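Local coordinates for mannosylglycerate hydrolase MGH1-like glycoside hydrolase domain-containing protein (Thermus thermophilus HB8, PDB 4WVA) that hydrolyses mannosylglycerate, a solute made under osmotic stress, to mannose and glycerate, and also splits glucosylglycerate into glucose and glycerate, at residues A[174-187]-A[199-212]. Sequence-based numbering, arbitrary orientation.
Sequences LSRVPVENLPPYER and PRKEDYDRYLSLLY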
# COMPACT_ATOMS: atom_id res chain seq x y z
N LEU A 174 25.04 -21.97 1.41
CA LEU A 174 25.99 -22.70 0.57
C LEU A 174 26.74 -23.78 1.33
O LEU A 174 27.20 -24.74 0.72
CB LEU A 174 27.00 -21.76 -0.06
CG LEU A 174 26.51 -21.12 -1.33
CD1 LEU A 174 27.43 -19.96 -1.66
CD2 LEU A 174 26.42 -22.12 -2.49
N SER A 175 26.86 -23.62 2.64
CA SER A 175 27.55 -24.61 3.48
C SER A 175 26.88 -25.99 3.45
O SER A 175 27.51 -27.00 3.80
CB SER A 175 27.66 -24.11 4.92
OG SER A 175 26.41 -24.16 5.57
N ARG A 176 25.61 -26.06 3.02
CA ARG A 176 24.90 -27.33 2.91
C ARG A 176 25.06 -28.04 1.57
O ARG A 176 24.56 -29.15 1.41
CB ARG A 176 23.41 -27.12 3.20
CG ARG A 176 23.21 -26.42 4.52
CD ARG A 176 21.81 -26.53 5.08
NE ARG A 176 21.74 -25.62 6.20
CZ ARG A 176 21.33 -24.35 6.14
NH1 ARG A 176 20.86 -23.83 5.00
NH2 ARG A 176 21.36 -23.61 7.24
N VAL A 177 25.75 -27.42 0.62
CA VAL A 177 25.89 -28.00 -0.70
C VAL A 177 27.05 -29.00 -0.64
O VAL A 177 28.14 -28.62 -0.24
CB VAL A 177 26.19 -26.91 -1.75
CG1 VAL A 177 26.51 -27.53 -3.11
CG2 VAL A 177 25.01 -25.96 -1.83
N PRO A 178 26.79 -30.27 -1.00
CA PRO A 178 27.88 -31.27 -0.89
C PRO A 178 28.99 -31.01 -1.90
O PRO A 178 28.70 -30.57 -3.01
CB PRO A 178 27.18 -32.60 -1.18
CG PRO A 178 25.89 -32.26 -1.84
CD PRO A 178 25.51 -30.87 -1.42
N VAL A 179 30.23 -31.29 -1.51
CA VAL A 179 31.36 -31.19 -2.43
C VAL A 179 32.17 -32.50 -2.55
O VAL A 179 33.11 -32.56 -3.33
CB VAL A 179 32.31 -30.03 -2.06
CG1 VAL A 179 31.58 -28.68 -2.17
CG2 VAL A 179 32.90 -30.20 -0.66
N GLU A 180 31.79 -33.53 -1.80
CA GLU A 180 32.46 -34.85 -1.88
C GLU A 180 32.46 -35.39 -3.30
O GLU A 180 31.44 -35.36 -3.97
CB GLU A 180 31.77 -35.89 -0.98
CG GLU A 180 31.78 -35.57 0.50
CD GLU A 180 33.14 -35.14 1.00
OE1 GLU A 180 34.09 -35.96 0.93
OE2 GLU A 180 33.26 -33.98 1.46
N ASN A 181 33.61 -35.89 -3.74
CA ASN A 181 33.76 -36.49 -5.07
C ASN A 181 33.53 -35.52 -6.23
O ASN A 181 33.24 -35.94 -7.36
CB ASN A 181 32.84 -37.71 -5.24
CG ASN A 181 32.83 -38.62 -4.02
OD1 ASN A 181 31.78 -39.08 -3.58
ND2 ASN A 181 34.01 -38.88 -3.47
N LEU A 182 33.62 -34.22 -5.95
CA LEU A 182 33.56 -33.23 -7.01
C LEU A 182 34.87 -33.38 -7.78
O LEU A 182 35.94 -33.34 -7.17
CB LEU A 182 33.44 -31.81 -6.44
CG LEU A 182 33.23 -30.67 -7.45
CD1 LEU A 182 31.79 -30.66 -7.96
CD2 LEU A 182 33.58 -29.32 -6.82
N PRO A 183 34.78 -33.57 -9.10
CA PRO A 183 36.01 -33.64 -9.89
C PRO A 183 36.72 -32.29 -9.94
O PRO A 183 36.05 -31.25 -9.86
CB PRO A 183 35.52 -34.03 -11.28
CG PRO A 183 34.10 -33.57 -11.35
CD PRO A 183 33.57 -33.66 -9.94
N PRO A 184 38.05 -32.29 -10.09
CA PRO A 184 38.71 -31.00 -10.30
C PRO A 184 38.23 -30.35 -11.59
O PRO A 184 37.75 -31.03 -12.49
CB PRO A 184 40.21 -31.34 -10.37
CG PRO A 184 40.29 -32.82 -10.52
CD PRO A 184 39.01 -33.41 -10.00
N TYR A 185 38.33 -29.04 -11.65
CA TYR A 185 37.89 -28.28 -12.81
C TYR A 185 38.89 -27.15 -12.93
O TYR A 185 39.69 -26.94 -12.04
CB TYR A 185 36.47 -27.71 -12.62
CG TYR A 185 36.32 -26.97 -11.32
CD1 TYR A 185 35.87 -27.62 -10.17
CD2 TYR A 185 36.69 -25.62 -11.21
CE1 TYR A 185 35.78 -26.96 -8.96
CE2 TYR A 185 36.59 -24.95 -10.01
CZ TYR A 185 36.13 -25.62 -8.89
OH TYR A 185 36.05 -24.95 -7.70
N GLU A 186 38.81 -26.43 -14.04
CA GLU A 186 39.81 -25.42 -14.36
C GLU A 186 39.19 -24.02 -14.39
O GLU A 186 38.50 -23.68 -15.35
CB GLU A 186 40.43 -25.75 -15.73
CG GLU A 186 41.32 -27.00 -15.75
CD GLU A 186 40.55 -28.30 -15.88
OE1 GLU A 186 39.84 -28.49 -16.89
OE2 GLU A 186 40.68 -29.15 -14.96
N ARG A 187 39.48 -23.22 -13.37
CA ARG A 187 39.03 -21.81 -13.32
C ARG A 187 39.64 -21.02 -14.48
O ARG A 187 40.80 -21.21 -14.81
CB ARG A 187 39.47 -21.13 -12.01
CG ARG A 187 38.89 -21.68 -10.71
CD ARG A 187 37.51 -21.11 -10.37
NE ARG A 187 37.55 -19.69 -10.01
CZ ARG A 187 37.65 -19.18 -8.78
NH1 ARG A 187 37.74 -19.95 -7.71
NH2 ARG A 187 37.65 -17.87 -8.63
N PRO A 199 35.39 -14.87 -6.09
CA PRO A 199 34.98 -15.92 -5.16
C PRO A 199 36.12 -16.91 -4.94
O PRO A 199 36.94 -17.11 -5.83
CB PRO A 199 33.83 -16.62 -5.90
CG PRO A 199 33.31 -15.61 -6.86
CD PRO A 199 34.54 -14.85 -7.30
N ARG A 200 36.15 -17.48 -3.74
CA ARG A 200 37.19 -18.45 -3.39
C ARG A 200 36.94 -19.83 -3.97
O ARG A 200 35.88 -20.12 -4.52
CB ARG A 200 37.28 -18.55 -1.88
CG ARG A 200 37.71 -17.27 -1.22
CD ARG A 200 37.79 -17.45 0.27
NE ARG A 200 37.86 -16.17 0.98
CZ ARG A 200 38.91 -15.72 1.67
NH1 ARG A 200 40.02 -16.43 1.76
NH2 ARG A 200 38.83 -14.54 2.29
N LYS A 201 37.93 -20.71 -3.84
CA LYS A 201 37.76 -22.08 -4.28
C LYS A 201 36.52 -22.76 -3.69
O LYS A 201 35.81 -23.49 -4.38
CB LYS A 201 39.00 -22.90 -3.91
CG LYS A 201 38.84 -24.38 -4.19
CD LYS A 201 40.12 -25.15 -3.90
CE LYS A 201 39.99 -26.61 -4.30
NZ LYS A 201 38.94 -27.32 -3.51
N GLU A 202 36.28 -22.54 -2.40
CA GLU A 202 35.20 -23.20 -1.68
C GLU A 202 33.84 -22.74 -2.22
O GLU A 202 32.89 -23.51 -2.28
CB GLU A 202 35.29 -22.89 -0.19
CG GLU A 202 36.49 -23.53 0.53
CD GLU A 202 37.84 -22.91 0.17
OE1 GLU A 202 37.90 -21.72 -0.21
OE2 GLU A 202 38.85 -23.65 0.24
N ASP A 203 33.79 -21.49 -2.65
CA ASP A 203 32.60 -20.97 -3.35
C ASP A 203 32.38 -21.66 -4.68
O ASP A 203 31.32 -22.24 -4.94
CB ASP A 203 32.72 -19.47 -3.59
CG ASP A 203 32.88 -18.68 -2.33
OD1 ASP A 203 31.99 -18.75 -1.47
OD2 ASP A 203 33.89 -18.00 -2.18
N TYR A 204 33.39 -21.63 -5.55
CA TYR A 204 33.26 -22.28 -6.84
C TYR A 204 32.96 -23.77 -6.75
O TYR A 204 32.20 -24.29 -7.55
CB TYR A 204 34.47 -22.05 -7.75
CG TYR A 204 34.26 -20.91 -8.72
CD1 TYR A 204 33.92 -21.13 -10.05
CD2 TYR A 204 34.44 -19.61 -8.30
CE1 TYR A 204 33.74 -20.07 -10.93
CE2 TYR A 204 34.26 -18.54 -9.16
CZ TYR A 204 33.93 -18.77 -10.47
OH TYR A 204 33.77 -17.68 -11.31
N ASP A 205 33.54 -24.47 -5.77
CA ASP A 205 33.25 -25.89 -5.60
C ASP A 205 31.75 -26.12 -5.47
O ASP A 205 31.18 -27.01 -6.09
CB ASP A 205 33.95 -26.43 -4.35
CG ASP A 205 35.45 -26.66 -4.57
OD1 ASP A 205 35.93 -26.60 -5.72
OD2 ASP A 205 36.14 -26.91 -3.55
N ARG A 206 31.11 -25.26 -4.67
CA ARG A 206 29.68 -25.36 -4.41
C ARG A 206 28.84 -24.82 -5.57
O ARG A 206 27.81 -25.39 -5.90
CB ARG A 206 29.38 -24.70 -3.06
CG ARG A 206 29.99 -25.50 -1.91
CD ARG A 206 30.13 -24.76 -0.60
NE ARG A 206 30.61 -25.69 0.42
CZ ARG A 206 31.88 -26.07 0.56
NH1 ARG A 206 32.83 -25.57 -0.22
NH2 ARG A 206 32.21 -26.97 1.50
N TYR A 207 29.29 -23.76 -6.25
CA TYR A 207 28.66 -23.33 -7.50
C TYR A 207 28.56 -24.50 -8.50
O TYR A 207 27.53 -24.72 -9.14
CB TYR A 207 29.39 -22.14 -8.18
CG TYR A 207 29.60 -20.86 -7.37
CD1 TYR A 207 28.87 -20.58 -6.21
CD2 TYR A 207 30.54 -19.90 -7.79
CE1 TYR A 207 29.08 -19.41 -5.48
CE2 TYR A 207 30.77 -18.74 -7.06
CZ TYR A 207 30.04 -18.49 -5.91
OH TYR A 207 30.27 -17.34 -5.20
N LEU A 208 29.67 -25.24 -8.67
CA LEU A 208 29.72 -26.33 -9.64
C LEU A 208 28.93 -27.55 -9.19
O LEU A 208 28.24 -28.17 -9.99
CB LEU A 208 31.18 -26.68 -10.00
CG LEU A 208 31.74 -25.92 -11.21
CD1 LEU A 208 31.07 -26.38 -12.49
CD2 LEU A 208 31.61 -24.42 -11.07
N SER A 209 29.00 -27.87 -7.91
CA SER A 209 28.17 -28.95 -7.35
C SER A 209 26.69 -28.75 -7.68
O SER A 209 25.99 -29.68 -8.12
CB SER A 209 28.37 -29.06 -5.84
OG SER A 209 27.49 -30.03 -5.30
N LEU A 210 26.20 -27.53 -7.49
CA LEU A 210 24.82 -27.22 -7.84
C LEU A 210 24.53 -27.39 -9.32
O LEU A 210 23.53 -27.99 -9.70
CB LEU A 210 24.44 -25.80 -7.37
CG LEU A 210 24.29 -25.57 -5.86
CD1 LEU A 210 24.19 -24.07 -5.54
CD2 LEU A 210 23.09 -26.30 -5.29
N LEU A 211 25.43 -26.88 -10.16
CA LEU A 211 25.31 -27.03 -11.60
C LEU A 211 25.19 -28.50 -11.97
O LEU A 211 24.30 -28.87 -12.75
CB LEU A 211 26.52 -26.39 -12.31
CG LEU A 211 26.46 -26.21 -13.85
CD1 LEU A 211 27.53 -25.24 -14.31
CD2 LEU A 211 26.60 -27.53 -14.62
N TYR A 212 26.08 -29.32 -11.42
CA TYR A 212 26.09 -30.75 -11.75
C TYR A 212 24.80 -31.43 -11.31
O TYR A 212 24.27 -32.27 -12.03
CB TYR A 212 27.31 -31.47 -11.14
CG TYR A 212 28.66 -31.01 -11.69
CD1 TYR A 212 28.82 -30.71 -13.03
CD2 TYR A 212 29.76 -30.89 -10.85
CE1 TYR A 212 30.05 -30.30 -13.53
CE2 TYR A 212 30.99 -30.48 -11.34
CZ TYR A 212 31.12 -30.19 -12.68
OH TYR A 212 32.33 -29.78 -13.19
O HOH W 1 29.32 -27.86 1.98
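R187 NH2 donates a hydrogen bond to P199 O (3.0 Å), just before helix 201-216 in this (alpha/alpha)6-barrel enzyme. The irregular chain after helix 171-175 is wrapped round that helix. K201 reaches along its own helix, and its NZ forms a salt bridge with D205, bonding OD2 on its syn lone pair. The guanidinium of R187 lies flat on one face of the Y204 ring, planes 10° apart, as a stacked cation-pi pair. The R187 chain is bent at chi2 and chi3, which also lays CD over that ring face. D189 pairs with R187 NE, and Y204 OH bonds R198, a probable substrate-binding residue. With an alanine here instead of R187, this face of Y204 would probably be uncovered, and P199 O and D189 would lose these partners. The other carboxylate oxygen of D205, OD1, accepts a hydrogen bond from Y185 OH (2.6 Å). The donor comes from the anti side, 33° out of the carboxylate plane.

R206 extends from CG to NE past L174 O. V179 CG1 sits over one face of the R206 guanidinium. R206 NH1 bonds E202 O one turn back, and R206 NE donates to a water (3.0 Å) that in turn donates to S175 O and V177 O. Together these bonds probably hold the guanidinium in its rotation. Y207 meets L174 CD1 at its ring edge. S209 OG, anti to the backbone N (chi1 175°), donates to P178 O at 2.6 Å, with V177 CG1 3.5 Å from the same OG. Next along the helix, L210 CD2 packs against V177 CG2 (4.0 Å). At Y212 the ring is touched at its edge by L182 CD1, 3.5 Å from CE2.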